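Local structure of beta-galactosidase (Trichoderma reesei, 3OG2) at residues 674-686 and 817-829. The protein probably hydrolyses terminal non-reducing beta-D-galactose residues in beta-D-galactosides, as a glycoside hydrolase of family 35. Numbering follows the deposited sequence.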
loop_
_atom_site.group_PDB
_atom_site.type_symbol
_atom_site.label_atom_id
_atom_site.label_comp_id
_atom_site.label_asym_id
_atom_site.label_seq_id
_atom_site.Cartn_x
_atom_site.Cartn_y
_atom_site.Cartn_z
ATOM N N ASN A 674 21.273 -19.646 37.192
ATOM C CA ASN A 674 20.297 -19.360 38.259
ATOM C C ASN A 674 18.912 -19.224 37.703
ATOM O O ASN A 674 17.961 -18.932 38.438
ATOM C CB ASN A 674 20.793 -18.074 38.963
ATOM C CG ASN A 674 20.815 -16.875 38.018
ATOM O OD1 ASN A 674 20.393 -16.862 36.855
ATOM N ND2 ASN A 674 21.310 -15.736 38.545
ATOM N N TYR A 675 18.662 -19.406 36.420
ATOM C CA TYR A 675 17.378 -19.012 35.861
ATOM C C TYR A 675 16.255 -19.918 36.364
ATOM O O TYR A 675 16.401 -21.135 36.318
ATOM C CB TYR A 675 17.422 -19.085 34.324
ATOM C CG TYR A 675 16.198 -18.486 33.716
ATOM C CD1 TYR A 675 16.007 -17.107 33.722
ATOM C CD2 TYR A 675 15.234 -19.288 33.124
ATOM C CE1 TYR A 675 14.893 -16.501 33.176
ATOM C CE2 TYR A 675 14.114 -18.699 32.578
ATOM C CZ TYR A 675 13.948 -17.336 32.594
ATOM O OH TYR A 675 12.814 -16.808 32.027
ATOM N N ASP A 676 15.150 -19.330 36.780
ATOM C CA ASP A 676 13.957 -20.074 37.178
ATOM C C ASP A 676 12.928 -20.010 36.051
ATOM O O ASP A 676 12.563 -18.892 35.653
ATOM C CB ASP A 676 13.380 -19.451 38.443
ATOM C CG ASP A 676 12.114 -20.103 38.934
ATOM O OD1 ASP A 676 11.033 -19.993 38.342
ATOM O OD2 ASP A 676 12.110 -20.708 40.018
ATOM N N ASP A 677 12.451 -21.164 35.558
ATOM C CA ASP A 677 11.426 -21.145 34.514
ATOM C C ASP A 677 10.120 -21.746 35.044
ATOM O O ASP A 677 9.298 -22.219 34.243
ATOM C CB ASP A 677 11.930 -21.864 33.271
ATOM C CG ASP A 677 12.168 -23.349 33.423
ATOM O OD1 ASP A 677 11.762 -23.904 34.463
ATOM O OD2 ASP A 677 12.704 -24.011 32.499
ATOM N N SER A 678 9.893 -21.752 36.355
ATOM C CA SER A 678 8.699 -22.317 36.956
ATOM C C SER A 678 7.452 -21.622 36.428
ATOM O O SER A 678 6.374 -22.264 36.468
ATOM C CB SER A 678 8.746 -22.228 38.494
ATOM O OG SER A 678 8.762 -20.857 38.901
ATOM N N ARG A 679 7.515 -20.409 35.947
ATOM C CA ARG A 679 6.302 -19.736 35.439
ATOM C C ARG A 679 6.002 -20.035 33.996
ATOM O O ARG A 679 4.950 -19.669 33.468
ATOM C CB ARG A 679 6.467 -18.211 35.587
ATOM C CG ARG A 679 6.560 -17.798 37.063
ATOM C CD ARG A 679 7.067 -16.381 37.149
ATOM N NE ARG A 679 7.193 -15.864 38.516
ATOM C CZ ARG A 679 8.279 -15.975 39.269
ATOM N NH1 ARG A 679 9.345 -16.634 38.826
ATOM N NH2 ARG A 679 8.275 -15.416 40.464
ATOM N N TRP A 680 6.945 -20.695 33.311
ATOM C CA TRP A 680 6.765 -20.908 31.876
ATOM C C TRP A 680 5.661 -21.946 31.612
ATOM O O TRP A 680 5.547 -22.955 32.314
ATOM C CB TRP A 680 8.046 -21.459 31.233
ATOM C CG TRP A 680 9.141 -20.436 31.052
ATOM C CD1 TRP A 680 9.568 -19.469 31.938
ATOM C CD2 TRP A 680 9.934 -20.302 29.872
ATOM N NE1 TRP A 680 10.599 -18.750 31.341
ATOM C CE2 TRP A 680 10.836 -19.240 30.083
ATOM C CE3 TRP A 680 9.960 -20.994 28.653
ATOM C CZ2 TRP A 680 11.764 -18.838 29.112
ATOM C CZ3 TRP A 680 10.871 -20.598 27.697
ATOM C CH2 TRP A 680 11.763 -19.536 27.929
ATOM N N PRO A 681 4.910 -21.740 30.547
ATOM C CA PRO A 681 3.970 -22.772 30.080
ATOM C C PRO A 681 4.644 -24.092 29.783
ATOM O O PRO A 681 5.741 -24.159 29.188
ATOM C CB PRO A 681 3.418 -22.181 28.758
ATOM C CG PRO A 681 3.493 -20.694 29.038
ATOM C CD PRO A 681 4.848 -20.531 29.696
ATOM N N LEU A 682 4.001 -25.189 30.197
ATOM C CA LEU A 682 4.502 -26.506 29.877
ATOM C C LEU A 682 4.107 -26.871 28.468
ATOM O O LEU A 682 2.958 -26.660 28.037
ATOM C CB LEU A 682 3.877 -27.550 30.816
ATOM C CG LEU A 682 4.120 -27.310 32.311
ATOM C CD1 LEU A 682 3.524 -28.500 33.084
ATOM C CD2 LEU A 682 5.611 -27.091 32.567
ATOM N N ALA A 683 5.021 -27.434 27.700
ATOM C CA ALA A 683 4.697 -27.925 26.346
ATOM C C ALA A 683 4.340 -29.391 26.521
ATOM O O ALA A 683 5.211 -30.229 26.261
ATOM C CB ALA A 683 5.873 -27.770 25.378
ATOM N N ASN A 684 3.132 -29.643 27.016
ATOM C CA ASN A 684 2.811 -31.000 27.411
ATOM C C ASN A 684 1.586 -31.518 26.671
ATOM O O ASN A 684 1.000 -32.550 27.075
ATOM C CB ASN A 684 2.594 -31.089 28.926
ATOM C CG ASN A 684 1.464 -30.188 29.404
ATOM O OD1 ASN A 684 0.808 -29.486 28.613
ATOM N ND2 ASN A 684 1.241 -30.230 30.704
ATOM N N LEU A 685 1.161 -30.893 25.595
ATOM C CA LEU A 685 0.043 -31.374 24.823
ATOM C C LEU A 685 0.442 -32.562 23.981
ATOM O O LEU A 685 1.323 -32.413 23.110
ATOM C CB LEU A 685 -0.510 -30.262 23.888
ATOM C CG LEU A 685 -1.028 -29.046 24.713
ATOM C CD1 LEU A 685 -1.416 -27.896 23.791
ATOM C CD2 LEU A 685 -2.148 -29.481 25.677
ATOM N N ARG A 686 -0.180 -33.698 24.224
ATOM C CA ARG A 686 0.267 -34.903 23.513
ATOM C C ARG A 686 -0.382 -35.066 22.134
ATOM O O ARG A 686 0.034 -35.923 21.352
ATOM C CB ARG A 686 0.014 -36.159 24.378
ATOM C CG ARG A 686 0.720 -36.034 25.752
ATOM C CD ARG A 686 0.797 -37.458 26.357
ATOM N NE ARG A 686 1.439 -38.184 25.270
ATOM C CZ ARG A 686 2.698 -38.047 24.822
ATOM N NH1 ARG A 686 3.564 -37.180 25.369
ATOM N NH2 ARG A 686 3.063 -38.813 23.799
ATOM N N VAL A 817 16.901 -40.584 24.317
ATOM C CA VAL A 817 16.900 -39.863 25.576
ATOM C C VAL A 817 15.712 -38.921 25.531
ATOM O O VAL A 817 15.600 -38.156 24.566
ATOM C CB VAL A 817 18.269 -39.156 25.832
ATOM C CG1 VAL A 817 18.178 -38.399 27.152
ATOM C CG2 VAL A 817 19.391 -40.171 25.886
ATOM N N SER A 818 14.826 -39.036 26.521
ATOM C CA SER A 818 13.613 -38.231 26.552
ATOM C C SER A 818 13.918 -36.792 26.938
ATOM O O SER A 818 14.786 -36.510 27.749
ATOM C CB SER A 818 12.673 -38.833 27.624
ATOM O OG SER A 818 12.118 -39.996 27.028
ATOM N N ILE A 819 13.168 -35.866 26.380
ATOM C CA ILE A 819 13.243 -34.439 26.711
ATOM C C ILE A 819 11.844 -34.002 27.109
ATOM O O ILE A 819 10.876 -34.332 26.398
ATOM C CB ILE A 819 13.723 -33.589 25.534
ATOM C CG1 ILE A 819 15.086 -34.115 24.998
ATOM C CG2 ILE A 819 13.761 -32.136 25.949
ATOM C CD1 ILE A 819 15.561 -33.325 23.781
ATOM N N SER A 820 11.755 -33.290 28.226
ATOM C CA SER A 820 10.496 -32.643 28.645
ATOM C C SER A 820 10.639 -31.155 28.408
ATOM O O SER A 820 11.723 -30.593 28.623
ATOM C CB SER A 820 10.130 -32.948 30.101
ATOM O OG SER A 820 11.011 -32.300 30.972
ATOM N N TRP A 821 9.527 -30.516 27.972
ATOM C CA TRP A 821 9.636 -29.189 27.396
ATOM C C TRP A 821 8.768 -28.141 28.054
ATOM O O TRP A 821 7.642 -28.422 28.498
ATOM C CB TRP A 821 9.196 -29.273 25.940
ATOM C CG TRP A 821 10.071 -30.106 25.054
ATOM C CD1 TRP A 821 9.873 -31.447 24.756
ATOM C CD2 TRP A 821 11.240 -29.679 24.351
ATOM N NE1 TRP A 821 10.869 -31.868 23.900
ATOM C CE2 TRP A 821 11.719 -30.823 23.632
ATOM C CE3 TRP A 821 11.929 -28.445 24.261
ATOM C CZ2 TRP A 821 12.851 -30.771 22.828
ATOM C CZ3 TRP A 821 13.088 -28.391 23.438
ATOM C CH2 TRP A 821 13.514 -29.564 22.750
ATOM N N LYS A 822 9.235 -26.905 28.013
ATOM C CA LYS A 822 8.450 -25.710 28.303
ATOM C C LYS A 822 8.657 -24.763 27.105
ATOM O O LYS A 822 9.624 -24.918 26.319
ATOM C CB LYS A 822 8.934 -25.001 29.566
ATOM C CG LYS A 822 8.897 -25.946 30.763
ATOM C CD LYS A 822 9.112 -25.156 32.044
ATOM C CE LYS A 822 9.190 -26.107 33.252
ATOM N NZ LYS A 822 9.204 -25.302 34.516
ATOM N N LEU A 823 7.718 -23.814 26.938
ATOM C CA LEU A 823 7.871 -22.880 25.801
ATOM C C LEU A 823 7.275 -21.547 26.163
ATOM O O LEU A 823 6.446 -21.432 27.068
ATOM C CB LEU A 823 7.256 -23.431 24.509
ATOM C CG LEU A 823 5.739 -23.154 24.302
ATOM C CD1 LEU A 823 5.372 -23.495 22.863
ATOM C CD2 LEU A 823 4.838 -23.890 25.299
ATOM N N THR A 824 7.683 -20.522 25.407
ATOM C CA THR A 824 6.964 -19.258 25.452
ATOM C C THR A 824 7.075 -18.531 24.104
ATOM O O THR A 824 8.088 -18.610 23.419
ATOM C CB THR A 824 7.488 -18.329 26.556
ATOM O OG1 THR A 824 6.559 -17.248 26.716
ATOM C CG2 THR A 824 8.888 -17.765 26.246
ATOM N N GLY A 825 6.002 -17.781 23.840
ATOM C CA GLY A 825 6.036 -16.667 22.911
ATOM C C GLY A 825 5.715 -15.391 23.731
ATOM O O GLY A 825 6.158 -15.259 24.877
ATOM N N ASN A 826 4.952 -14.470 23.131
ATOM C CA ASN A 826 4.634 -13.217 23.828
ATOM C C ASN A 826 3.943 -13.555 25.153
ATOM O O ASN A 826 3.131 -14.506 25.228
ATOM C CB ASN A 826 3.702 -12.367 22.959
ATOM C CG ASN A 826 2.296 -12.948 22.800
ATOM O OD1 ASN A 826 2.116 -13.926 22.035
ATOM N ND2 ASN A 826 1.320 -12.385 23.500
ATOM N N LEU A 827 4.254 -12.775 26.166
ATOM C CA LEU A 827 3.699 -13.057 27.483
ATOM C C LEU A 827 2.172 -13.072 27.428
ATOM O O LEU A 827 1.555 -12.089 26.994
ATOM C CB LEU A 827 4.170 -11.990 28.474
ATOM C CG LEU A 827 3.708 -12.237 29.929
ATOM C CD1 LEU A 827 4.381 -13.463 30.490
ATOM C CD2 LEU A 827 4.072 -11.005 30.789
ATOM N N GLY A 828 1.575 -14.164 27.943
ATOM C CA GLY A 828 0.122 -14.232 27.972
ATOM C C GLY A 828 -0.469 -14.923 26.764
ATOM O O GLY A 828 -1.636 -15.301 26.785
ATOM N N GLY A 829 0.321 -15.037 25.662
ATOM C CA GLY A 829 -0.227 -15.613 24.436
ATOM C C GLY A 829 -1.438 -14.839 23.944
ATOM O O GLY A 829 -1.331 -13.618 23.675
HETATM O O HOH W 1 6.543 -24.255 34.531
HETATM O O HOH W 2 7.112 -32.017 27.424
#
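Leu682 and Lys822 pair in a single beta bridge, their CA atoms 4.3 Å apart. The bridge brings Pro681, Leu682 and Ala683 against the edge of strand 820-824, an outermost strand of a five-stranded antiparallel sheet in an all-beta domain. On its other side the strand bonds to strand 713-720 through Arg716, Arg718 and Leu714.

Two backbone bonds flank the bridge. Leu823 N donates to Pro681 O at 3.0 Å. Ala683 N donates to Trp821 O. Water 2 continues the join, giving a proton to Ala683 O and accepting one from Trp821 N.

The polar centre is the Lys822 ammonium. Its chain is extended beyond CG, with CG beside the backbone N and anti to the carbonyl carbon (chi1 -57°), and runs alongside Leu682 CD2. NZ forms a salt bridge with Asp677 OD1 at 2.9 Å, meeting it from above the carboxylate plane. It also donates to Asp677 O, 3.1 Å away. Trp680 N reaches that same oxygen from the opposite face and closes the type I turn 677-680. Water 1 accepts from NZ and lies within hydrogen-bonding distance of Ser678 O and Trp680 O. Asp677 OD2 bridges to Arg716 and Arg718, so the carboxylate ties the turn to strand 713-720 as well. A methionine in place of Lys822 would probably leave Asp677 OD1 without this cation and water 1 without this donor, weakening the hold on the turn.

Apolar contacts complete the join. Ala683 CB meets Trp821 CB at 3.7 Å and Leu823 CD2 at 4.0 Å. The Trp680 ring is sandwiched, with Asp677 CB over one face. Over the opposite face, Thr824 CG2 makes a CH-pi contact, 3.9 Å from the six-membered ring centroid and 20° off its normal.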